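Local coordinates for ureidoglycolate hydrolase (PDB 4PXE), which hydrolyses (S)-ureidoglycolate to glyoxylate, ammonia and carbon dioxide as a manganese-dependent homodimer of the peptidase M20 family, in the last step of plant purine breakdown, at residues A[277-282]-A[306-311]; A[313-318]-A[342-347]; A[225-230]-A[371-376]. One frame throughout, in Å; residues are numbered along the deposited sequence.

Contact 1. Residues A[277-282]-A[306-311]; sequences IDTVGT and TRDIDE. With GLV (glyoxylic acid), chain E.
Val-280 and Arg-307 form an antiparallel hydrogen-bonded pair: Val-280 N reaches Arg-307 O at 3.0 Å, almost straight at 174°, and Arg-307 N returns to Val-280 O at 3.0 Å. Their side chains share one face of the hairpin, where Val-280 CG2 lies 4.0 Å from Arg-307 CB and the arginine slants past it, then runs extended from CG to NE toward the glyoxylate. Both terminal nitrogens bind the ligand carboxylate, Arg-307 NH1 to GLV O2 at 2.8 Å and Arg-307 NH2 to GLV O3 at 2.7 Å.

On the other face, Thr-306 stands across from Gly-281. With OG1 turned opposite its own amide nitrogen (chi1 -169°), the threonine donates to Val-280 O at 2.8 Å, a second donor on that carbonyl. Where the strands end, Thr-279 OG1 donates to Asp-308 OD2 at 2.7 Å, approaching from above the carboxylate plane, 47° out of it. The other oxygen, OD1, receives Asp-310 N in an Asx turn, which leads into the helix that Asp-310 caps. Beside this turn the Asp-278 side chain lies along Ile-309, and its carboxylate pairs with Arg-375.

A second shell fixes these groups. Asp-305 forms a salt bridge with Arg-307 NE, and Arg-313 does the same with Asp-308 OD2. Tyr-377 N and Asn-294 of the second subunit also bond the glyoxylate, while Ala-245 of that subunit packs on Val-280.

Arg-307 is thus held by backbone bonds, by its aliphatic stem and at NE, which leaves its two outer nitrogens aimed at the carboxylate. The pairing would offset the ligand's negative charge and is consistent with the role of this arginine in substrate binding.

Contact 2. Residues A[313-318]-A[342-347]; sequences RRNTVI and VNQDPP
Arg-314 and Gln-344 cross obliquely, the guanidinium presenting one face to the aliphatic part of the glutamine, with NH2 3.5 Å from Gln-344 CG. The arginine leaves its helix folded: a bend at chi2 (-91°) and another at chi3 bring its flat end back beside Asn-315 instead of straight out. In that position Arg-314 NE and NH2 grip Asn-315 OD1 side-on, at 2.8 and 2.9 Å, with the oxygen close to the guanidinium plane. Arg-314 NH1 points across the contact and bonds Asp-345 O at 2.9 Å, backed by a weak, bent bond from NH2 to the same carbonyl.

Gln-344 is the opposite in shape. Its chain is fully extended (chi1 -173°), which carries NE2 to Asn-315 OD1 at 2.8 Å. This third donor comes from above the carbonyl plane, 77° out of it, whereas the two arginine nitrogens lie much nearer that plane; one amide oxygen therefore serves three N-H groups, and the two amides stand almost perpendicular. Ile-318 CD1 rests 3.7 Å from Gln-344 CD, bracing the amide from the next helical turn.

A leucine in place of Arg-314 would probably leave Asn-315 OD1 with only the Gln-344 donor of the three described, its amide less firmly fixed, and Asp-345 O without its tie to the helix.

The carboxylate of Asp-345 is engaged elsewhere, by Arg-150. Helix 311-332 lies over the sheet here: Arg-314 touches Ala-230 and Asp-308, and Ile-318 touches Ala-232 and Thr-306, so the contact fastens the helix to the end of strand 335-344 beside strands 222-239 and 295-308.

Contact 3. Residues A[225-230]-A[371-376]; sequences VTAIAA and MMISRA. With GLV (glyoxylic acid), chain E.
Three backbone hydrogen bonds join the parallel segments: Thr-226 N to Met-372 O at 2.8 Å, Ser-374 N to Ala-227 O at 2.9 Å, and, just past strand 225-228, Ala-229 N to Ser-374 O at 2.9 Å. Ser-374 adds a bond of its own, OG donating to Ala-376 O at 2.7 Å; with OG opposite the amide nitrogen (chi1 -179°), the hydroxyl leans along its own chain, where it also bonds His-378. One water spans the opening segments, donating to Ala-229 O at 3.0 Å and to Arg-375 O at 2.9 Å.

Val-225 pairs with Met-372 and Ile-228 with Ser-374, so three steps on one strand match two on the other, and Thr-226 takes up the extra residue. The Thr-226 and Met-371 side chains cross at about a right angle, the methyl CG2 lying against CB and SD of the methionine. Val-225, Ile-228, Met-372 and Ser-374 share a face; there Ile-228 CG2 comes within 3.6 Å of Ala-376 O, and Phe-393 packs against both Val-225 and Ser-374. Ala-229 CB leans on the carbonyls of Ser-374 and Arg-375.

Ala-376 CB lies 3.5 Å from GLV O2, an apolar patch of the pocket wall; Gln-211 of the same chain and His-244 of the second subunit also pack on Ala-376. The serine and water bonds tie down the turn carrying Ala-376 and so probably steady this wall.

The three contacts lie close together, contacts 1 and 3 at the glyoxylate and contact 2 farther from it: the centres of contacts 1 and 2 are about 8 Å apart, those of 1 and 3 about 12 Å, and those of 2 and 3 about 15 Å. Along the chain contact 1 closes before contact 2 opens, and both are nested in the loop closed by contact 3. The common element is strand 222-239, which neighbours strands 295-308, 335-344 and 369-374; Asp-308 O probably bonds Ala-230 N. Contacts 1 and 2 belong to the region involved in dimerization, and contacts 1 and 3 both reach glyoxylate and the second subunit, so ligand binding and dimer interface meet here.

Contact 1. Residues A[277-282]-A[306-311]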
loop_
_atom_site.group_PDB
_atom_site.type_symbol
_atom_site.label_atom_id
_atom_site.label_comp_id
_atom_site.label_asym_id
_atom_site.label_seq_id
_atom_site.Cartn_x
_atom_site.Cartn_y
_atom_site.Cartn_z
ATOM N N ILE A 277 -1.679 -14.076 28.793
ATOM C CA ILE A 277 -2.639 -14.111 27.697
ATOM C C ILE A 277 -3.290 -12.739 27.463
ATOM O O ILE A 277 -3.930 -12.521 26.434
ATOM C CB ILE A 277 -3.740 -15.166 27.961
ATOM C CG1 ILE A 277 -4.308 -15.697 26.643
ATOM C CG2 ILE A 277 -4.820 -14.614 28.904
ATOM C CD1 ILE A 277 -3.709 -17.011 26.255
ATOM N N ASP A 278 -3.147 -11.819 28.412
ATOM C CA ASP A 278 -3.753 -10.500 28.272
ATOM C C ASP A 278 -2.939 -9.537 27.408
ATOM O O ASP A 278 -3.391 -8.433 27.106
ATOM C CB ASP A 278 -4.017 -9.878 29.644
ATOM C CG ASP A 278 -5.067 -10.632 30.418
ATOM O OD1 ASP A 278 -6.112 -10.968 29.820
ATOM O OD2 ASP A 278 -4.836 -10.912 31.612
ATOM N N THR A 279 -1.737 -9.944 27.024
ATOM C CA THR A 279 -0.880 -9.082 26.211
ATOM C C THR A 279 -1.162 -9.306 24.730
ATOM O O THR A 279 -1.257 -10.446 24.285
ATOM C CB THR A 279 0.610 -9.379 26.473
ATOM O OG1 THR A 279 0.815 -9.611 27.876
ATOM C CG2 THR A 279 1.497 -8.211 26.017
ATOM N N VAL A 280 -1.328 -8.219 23.985
ATOM C CA VAL A 280 -1.493 -8.331 22.535
ATOM C C VAL A 280 -0.570 -7.370 21.789
ATOM O O VAL A 280 -0.185 -6.320 22.313
ATOM C CB VAL A 280 -2.964 -8.079 22.086
ATOM C CG1 VAL A 280 -3.891 -9.171 22.621
ATOM C CG2 VAL A 280 -3.437 -6.716 22.527
ATOM N N GLY A 281 -0.221 -7.732 20.559
ATOM C CA GLY A 281 0.527 -6.832 19.700
ATOM C C GLY A 281 0.299 -7.225 18.257
ATOM O O GLY A 281 0.139 -8.400 17.953
ATOM N N THR A 282 0.267 -6.230 17.378
ATOM C CA THR A 282 -0.142 -6.450 15.993
ATOM C C THR A 282 0.601 -5.486 15.084
ATOM O O THR A 282 0.818 -4.323 15.433
ATOM C CB THR A 282 -1.658 -6.170 15.838
ATOM O OG1 THR A 282 -2.389 -6.830 16.882
ATOM C CG2 THR A 282 -2.191 -6.634 14.490
ATOM N N THR A 306 0.024 -2.204 20.397
ATOM C CA THR A 306 0.286 -3.151 21.483
ATOM C C THR A 306 -0.395 -2.701 22.768
ATOM O O THR A 306 -0.473 -1.505 23.055
ATOM C CB THR A 306 1.804 -3.441 21.681
ATOM O OG1 THR A 306 1.984 -4.550 22.577
ATOM C CG2 THR A 306 2.558 -2.222 22.184
ATOM N N ARG A 307 -0.941 -3.668 23.502
ATOM C CA ARG A 307 -1.744 -3.356 24.695
ATOM C C ARG A 307 -1.617 -4.439 25.747
ATOM O O ARG A 307 -1.240 -5.570 25.457
ATOM C CB ARG A 307 -3.244 -3.210 24.353
ATOM C CG ARG A 307 -3.528 -2.647 22.959
ATOM C CD ARG A 307 -5.006 -2.575 22.672
ATOM N NE ARG A 307 -5.202 -2.287 21.252
ATOM C CZ ARG A 307 -6.363 -1.924 20.716
ATOM N NH1 ARG A 307 -7.452 -1.824 21.478
ATOM N NH2 ARG A 307 -6.454 -1.683 19.414
ATOM N N ASP A 308 -1.964 -4.069 26.985
ATOM C CA ASP A 308 -2.088 -5.028 28.081
ATOM C C ASP A 308 -2.938 -4.354 29.154
ATOM O O ASP A 308 -2.951 -3.132 29.256
ATOM C CB ASP A 308 -0.702 -5.387 28.646
ATOM C CG ASP A 308 -0.687 -6.699 29.440
ATOM O OD1 ASP A 308 -1.661 -6.999 30.181
ATOM O OD2 ASP A 308 0.321 -7.437 29.338
ATOM N N ILE A 309 -3.632 -5.146 29.959
ATOM C CA ILE A 309 -4.331 -4.592 31.114
ATOM C C ILE A 309 -3.294 -4.107 32.130
ATOM O O ILE A 309 -3.528 -3.135 32.850
ATOM C CB ILE A 309 -5.327 -5.605 31.732
ATOM C CG1 ILE A 309 -6.145 -4.947 32.856
ATOM C CG2 ILE A 309 -4.604 -6.844 32.240
ATOM C CD1 ILE A 309 -6.897 -3.685 32.441
ATOM N N ASP A 310 -2.133 -4.764 32.139
ATOM C CA ASP A 310 -1.013 -4.375 32.995
ATOM C C ASP A 310 -0.064 -3.422 32.262
ATOM O O ASP A 310 0.591 -3.807 31.282
ATOM C CB ASP A 310 -0.251 -5.612 33.463
ATOM C CG ASP A 310 0.750 -5.293 34.550
ATOM O OD1 ASP A 310 1.878 -4.890 34.219
ATOM O OD2 ASP A 310 0.396 -5.424 35.742
ATOM N N GLU A 311 0.004 -2.185 32.738
ATOM C CA GLU A 311 0.777 -1.129 32.083
ATOM C C GLU A 311 2.273 -1.451 32.006
ATOM O O GLU A 311 2.904 -1.295 30.955
ATOM C CB GLU A 311 0.551 0.205 32.800
ATOM C CG GLU A 311 1.094 1.430 32.076
ATOM C CD GLU A 311 0.723 2.733 32.780
ATOM O OE1 GLU A 311 0.113 2.671 33.870
ATOM O OE2 GLU A 311 1.035 3.817 32.245
HETATM C C1 GLV E . -10.476 1.026 18.812
HETATM O O1 GLV E . -11.355 1.435 19.802
HETATM C C2 GLV E . -9.550 -0.062 19.229
HETATM O O2 GLV E . -9.636 -0.524 20.412
HETATM O O3 GLV E . -8.700 -0.512 18.405
#

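Contact 2. Residues A[313-318]-A[342-347]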
loop_
_atom_site.group_PDB
_atom_site.type_symbol
_atom_site.label_atom_id
_atom_site.label_comp_id
_atom_site.label_asym_id
_atom_site.label_seq_id
_atom_site.Cartn_x
_atom_site.Cartn_y
_atom_site.Cartn_z
ATOM N N ARG A 313 3.783 -4.396 32.031
ATOM C CA ARG A 313 4.005 -5.490 31.091
ATOM C C ARG A 313 3.959 -4.964 29.651
ATOM O O ARG A 313 4.793 -5.332 28.810
ATOM C CB ARG A 313 2.940 -6.561 31.296
ATOM C CG ARG A 313 3.365 -7.970 30.954
ATOM C CD ARG A 313 2.552 -8.979 31.750
ATOM N NE ARG A 313 1.117 -8.727 31.644
ATOM C CZ ARG A 313 0.207 -9.166 32.511
ATOM N NH1 ARG A 313 0.577 -9.893 33.559
ATOM N NH2 ARG A 313 -1.076 -8.882 32.329
ATOM N N ARG A 314 2.985 -4.095 29.385
ATOM C CA ARG A 314 2.842 -3.426 28.087
ATOM C C ARG A 314 4.116 -2.650 27.744
ATOM O O ARG A 314 4.661 -2.779 26.644
ATOM C CB ARG A 314 1.640 -2.478 28.135
ATOM C CG ARG A 314 1.075 -2.018 26.788
ATOM C CD ARG A 314 1.682 -0.724 26.272
ATOM N NE ARG A 314 1.937 0.289 27.294
ATOM C CZ ARG A 314 1.090 1.252 27.646
ATOM N NH1 ARG A 314 -0.118 1.341 27.097
ATOM N NH2 ARG A 314 1.447 2.133 28.574
ATOM N N ASN A 315 4.590 -1.847 28.689
ATOM C CA ASN A 315 5.785 -1.036 28.485
ATOM C C ASN A 315 7.030 -1.864 28.209
ATOM O O ASN A 315 7.866 -1.457 27.405
ATOM C CB ASN A 315 6.005 -0.088 29.673
ATOM C CG ASN A 315 4.944 0.990 29.760
ATOM O OD1 ASN A 315 4.166 1.187 28.820
ATOM N ND2 ASN A 315 4.909 1.710 30.882
ATOM N N THR A 316 7.151 -3.020 28.861
ATOM C CA THR A 316 8.258 -3.940 28.603
ATOM C C THR A 316 8.239 -4.400 27.146
ATOM O O THR A 316 9.283 -4.494 26.507
ATOM C CB THR A 316 8.237 -5.152 29.556
ATOM O OG1 THR A 316 8.503 -4.704 30.893
ATOM C CG2 THR A 316 9.279 -6.191 29.162
ATOM N N VAL A 317 7.049 -4.647 26.610
ATOM C CA VAL A 317 6.935 -5.034 25.205
ATOM C C VAL A 317 7.435 -3.909 24.304
ATOM O O VAL A 317 8.201 -4.163 23.359
ATOM C CB VAL A 317 5.489 -5.423 24.824
ATOM C CG1 VAL A 317 5.388 -5.668 23.327
ATOM C CG2 VAL A 317 5.057 -6.674 25.571
ATOM N N ILE A 318 7.025 -2.676 24.587
ATOM C CA ILE A 318 7.475 -1.519 23.810
ATOM C C ILE A 318 9.001 -1.365 23.847
ATOM O O ILE A 318 9.630 -1.148 22.814
ATOM C CB ILE A 318 6.816 -0.220 24.295
ATOM C CG1 ILE A 318 5.301 -0.270 24.087
ATOM C CG2 ILE A 318 7.410 0.997 23.582
ATOM C CD1 ILE A 318 4.585 0.900 24.722
ATOM N N VAL A 342 3.639 6.845 19.170
ATOM C CA VAL A 342 2.597 7.803 18.839
ATOM C C VAL A 342 1.723 8.053 20.060
ATOM O O VAL A 342 1.331 9.188 20.338
ATOM C CB VAL A 342 1.751 7.305 17.651
ATOM C CG1 VAL A 342 0.560 8.228 17.399
ATOM C CG2 VAL A 342 2.633 7.173 16.404
ATOM N N ASN A 343 1.435 6.985 20.797
ATOM C CA ASN A 343 0.758 7.118 22.086
ATOM C C ASN A 343 1.128 5.953 22.977
ATOM O O ASN A 343 1.431 4.860 22.501
ATOM C CB ASN A 343 -0.767 7.240 21.937
ATOM C CG ASN A 343 -1.397 6.011 21.306
ATOM O OD1 ASN A 343 -1.373 5.857 20.085
ATOM N ND2 ASN A 343 -1.995 5.147 22.130
ATOM N N GLN A 344 1.112 6.200 24.283
ATOM C CA GLN A 344 1.432 5.184 25.262
ATOM C C GLN A 344 0.627 5.559 26.489
ATOM O O GLN A 344 1.095 6.305 27.344
ATOM C CB GLN A 344 2.929 5.202 25.569
ATOM C CG GLN A 344 3.420 4.081 26.445
ATOM C CD GLN A 344 4.930 4.096 26.596
ATOM O OE1 GLN A 344 5.614 4.929 26.001
ATOM N NE2 GLN A 344 5.456 3.172 27.388
ATOM N N ASP A 345 -0.604 5.065 26.550
ATOM C CA ASP A 345 -1.563 5.558 27.521
ATOM C C ASP A 345 -1.752 4.568 28.656
ATOM O O ASP A 345 -1.622 3.370 28.469
ATOM C CB ASP A 345 -2.900 5.819 26.824
ATOM C CG ASP A 345 -2.761 6.774 25.653
ATOM O OD1 ASP A 345 -3.070 6.362 24.519
ATOM O OD2 ASP A 345 -2.340 7.931 25.870
ATOM N N PRO A 346 -2.068 5.082 29.856
ATOM C CA PRO A 346 -2.351 4.211 30.997
ATOM C C PRO A 346 -3.735 3.584 30.886
ATOM O O PRO A 346 -4.565 4.067 30.122
ATOM C CB PRO A 346 -2.302 5.184 32.183
ATOM C CG PRO A 346 -2.712 6.494 31.600
ATOM C CD PRO A 346 -2.108 6.510 30.214
ATOM N N PRO A 347 -3.977 2.509 31.641
ATOM C CA PRO A 347 -5.340 1.973 31.713
ATOM C C PRO A 347 -6.208 2.906 32.547
ATOM O O PRO A 347 -5.680 3.788 33.231
ATOM C CB PRO A 347 -5.142 0.642 32.434
ATOM C CG PRO A 347 -3.933 0.852 33.283
ATOM C CD PRO A 347 -3.044 1.792 32.531
#

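Contact 3. Residues A[225-230]-A[371-376]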
loop_
_atom_site.group_PDB
_atom_site.type_symbol
_atom_site.label_atom_id
_atom_site.label_comp_id
_atom_site.label_asym_id
_atom_site.label_seq_id
_atom_site.Cartn_x
_atom_site.Cartn_y
_atom_site.Cartn_z
ATOM N N VAL A 225 -18.477 -2.828 32.869
ATOM C CA VAL A 225 -17.042 -2.709 32.620
ATOM C C VAL A 225 -16.334 -2.030 33.790
ATOM O O VAL A 225 -16.727 -0.946 34.215
ATOM C CB VAL A 225 -16.781 -1.927 31.322
ATOM C CG1 VAL A 225 -15.281 -1.679 31.117
ATOM C CG2 VAL A 225 -17.380 -2.676 30.144
ATOM N N THR A 226 -15.278 -2.661 34.291
ATOM C CA THR A 226 -14.597 -2.144 35.477
ATOM C C THR A 226 -13.269 -1.440 35.182
ATOM O O THR A 226 -12.760 -0.685 36.006
ATOM C CB THR A 226 -14.328 -3.269 36.484
ATOM O OG1 THR A 226 -13.414 -4.209 35.914
ATOM C CG2 THR A 226 -15.629 -3.992 36.858
ATOM N N ALA A 227 -12.703 -1.694 34.008
ATOM C CA ALA A 227 -11.424 -1.108 33.643
ATOM C C ALA A 227 -11.242 -1.243 32.142
ATOM O O ALA A 227 -11.890 -2.070 31.505
ATOM C CB ALA A 227 -10.282 -1.817 34.376
ATOM N N ILE A 228 -10.356 -0.421 31.596
ATOM C CA ILE A 228 -10.017 -0.451 30.178
ATOM C C ILE A 228 -8.508 -0.661 30.065
ATOM O O ILE A 228 -7.740 0.043 30.718
ATOM C CB ILE A 228 -10.398 0.879 29.497
ATOM C CG1 ILE A 228 -11.910 1.120 29.585
ATOM C CG2 ILE A 228 -9.904 0.893 28.034
ATOM C CD1 ILE A 228 -12.341 2.492 29.098
ATOM N N ALA A 229 -8.086 -1.621 29.239
ATOM C CA ALA A 229 -6.668 -1.943 29.067
ATOM C C ALA A 229 -5.855 -0.772 28.513
ATOM O O ALA A 229 -6.401 0.151 27.898
ATOM C CB ALA A 229 -6.514 -3.180 28.189
ATOM N N ALA A 230 -4.545 -0.822 28.759
ATOM C CA ALA A 230 -3.627 0.262 28.424
ATOM C C ALA A 230 -3.112 0.148 26.988
ATOM O O ALA A 230 -2.391 -0.797 26.661
ATOM C CB ALA A 230 -2.454 0.238 29.382
ATOM N N MET A 371 -19.123 -8.534 35.908
ATOM C CA MET A 371 -18.070 -7.535 35.859
ATOM C C MET A 371 -17.008 -8.000 34.886
ATOM O O MET A 371 -16.625 -9.170 34.892
ATOM C CB MET A 371 -17.432 -7.393 37.241
ATOM C CG MET A 371 -18.405 -7.017 38.342
ATOM S SD MET A 371 -19.043 -5.368 38.086
ATOM C CE MET A 371 -20.134 -5.204 39.504
ATOM N N MET A 372 -16.501 -7.088 34.067
ATOM C CA MET A 372 -15.449 -7.477 33.130
ATOM C C MET A 372 -14.640 -6.274 32.691
ATOM O O MET A 372 -15.021 -5.134 32.952
ATOM C CB MET A 372 -16.041 -8.228 31.929
ATOM C CG MET A 372 -17.059 -7.432 31.130
ATOM S SD MET A 372 -18.101 -8.419 30.019
ATOM C CE MET A 372 -16.866 -9.157 28.964
ATOM N N ILE A 373 -13.512 -6.529 32.034
ATOM C CA ILE A 373 -12.674 -5.440 31.553
ATOM C C ILE A 373 -12.846 -5.260 30.050
ATOM O O ILE A 373 -13.314 -6.163 29.356
ATOM C CB ILE A 373 -11.180 -5.661 31.880
ATOM C CG1 ILE A 373 -10.577 -6.751 30.982
ATOM C CG2 ILE A 373 -11.006 -5.967 33.368
ATOM C CD1 ILE A 373 -9.102 -6.552 30.668
ATOM N N SER A 374 -12.496 -4.077 29.563
ATOM C CA SER A 374 -12.448 -3.848 28.125
ATOM C C SER A 374 -11.021 -4.041 27.624
ATOM O O SER A 374 -10.074 -3.491 28.191
ATOM C CB SER A 374 -12.928 -2.443 27.786
ATOM O OG SER A 374 -12.899 -2.227 26.383
ATOM N N ARG A 375 -10.882 -4.825 26.561
ATOM C CA ARG A 375 -9.589 -5.019 25.898
ATOM C C ARG A 375 -9.370 -3.924 24.855
ATOM O O ARG A 375 -8.267 -3.372 24.716
ATOM C CB ARG A 375 -9.521 -6.409 25.266
ATOM C CG ARG A 375 -9.693 -7.546 26.273
ATOM C CD ARG A 375 -9.352 -8.882 25.646
ATOM N NE ARG A 375 -9.619 -9.999 26.553
ATOM C CZ ARG A 375 -8.827 -10.356 27.560
ATOM N NH1 ARG A 375 -7.710 -9.682 27.811
ATOM N NH2 ARG A 375 -9.151 -11.396 28.321
ATOM N N ALA A 376 -10.422 -3.629 24.105
ATOM C CA ALA A 376 -10.442 -2.473 23.222
ATOM C C ALA A 376 -10.309 -1.199 24.039
ATOM O O ALA A 376 -10.646 -1.170 25.226
ATOM C CB ALA A 376 -11.740 -2.452 22.426
HETATM C C1 GLV E . -10.476 1.026 18.812
HETATM O O1 GLV E . -11.355 1.435 19.802
HETATM C C2 GLV E . -9.550 -0.062 19.229
HETATM O O2 GLV E . -9.636 -0.524 20.412
HETATM O O3 GLV E . -8.700 -0.512 18.405
HETATM O O HOH W 1 -6.881 -0.867 25.103
#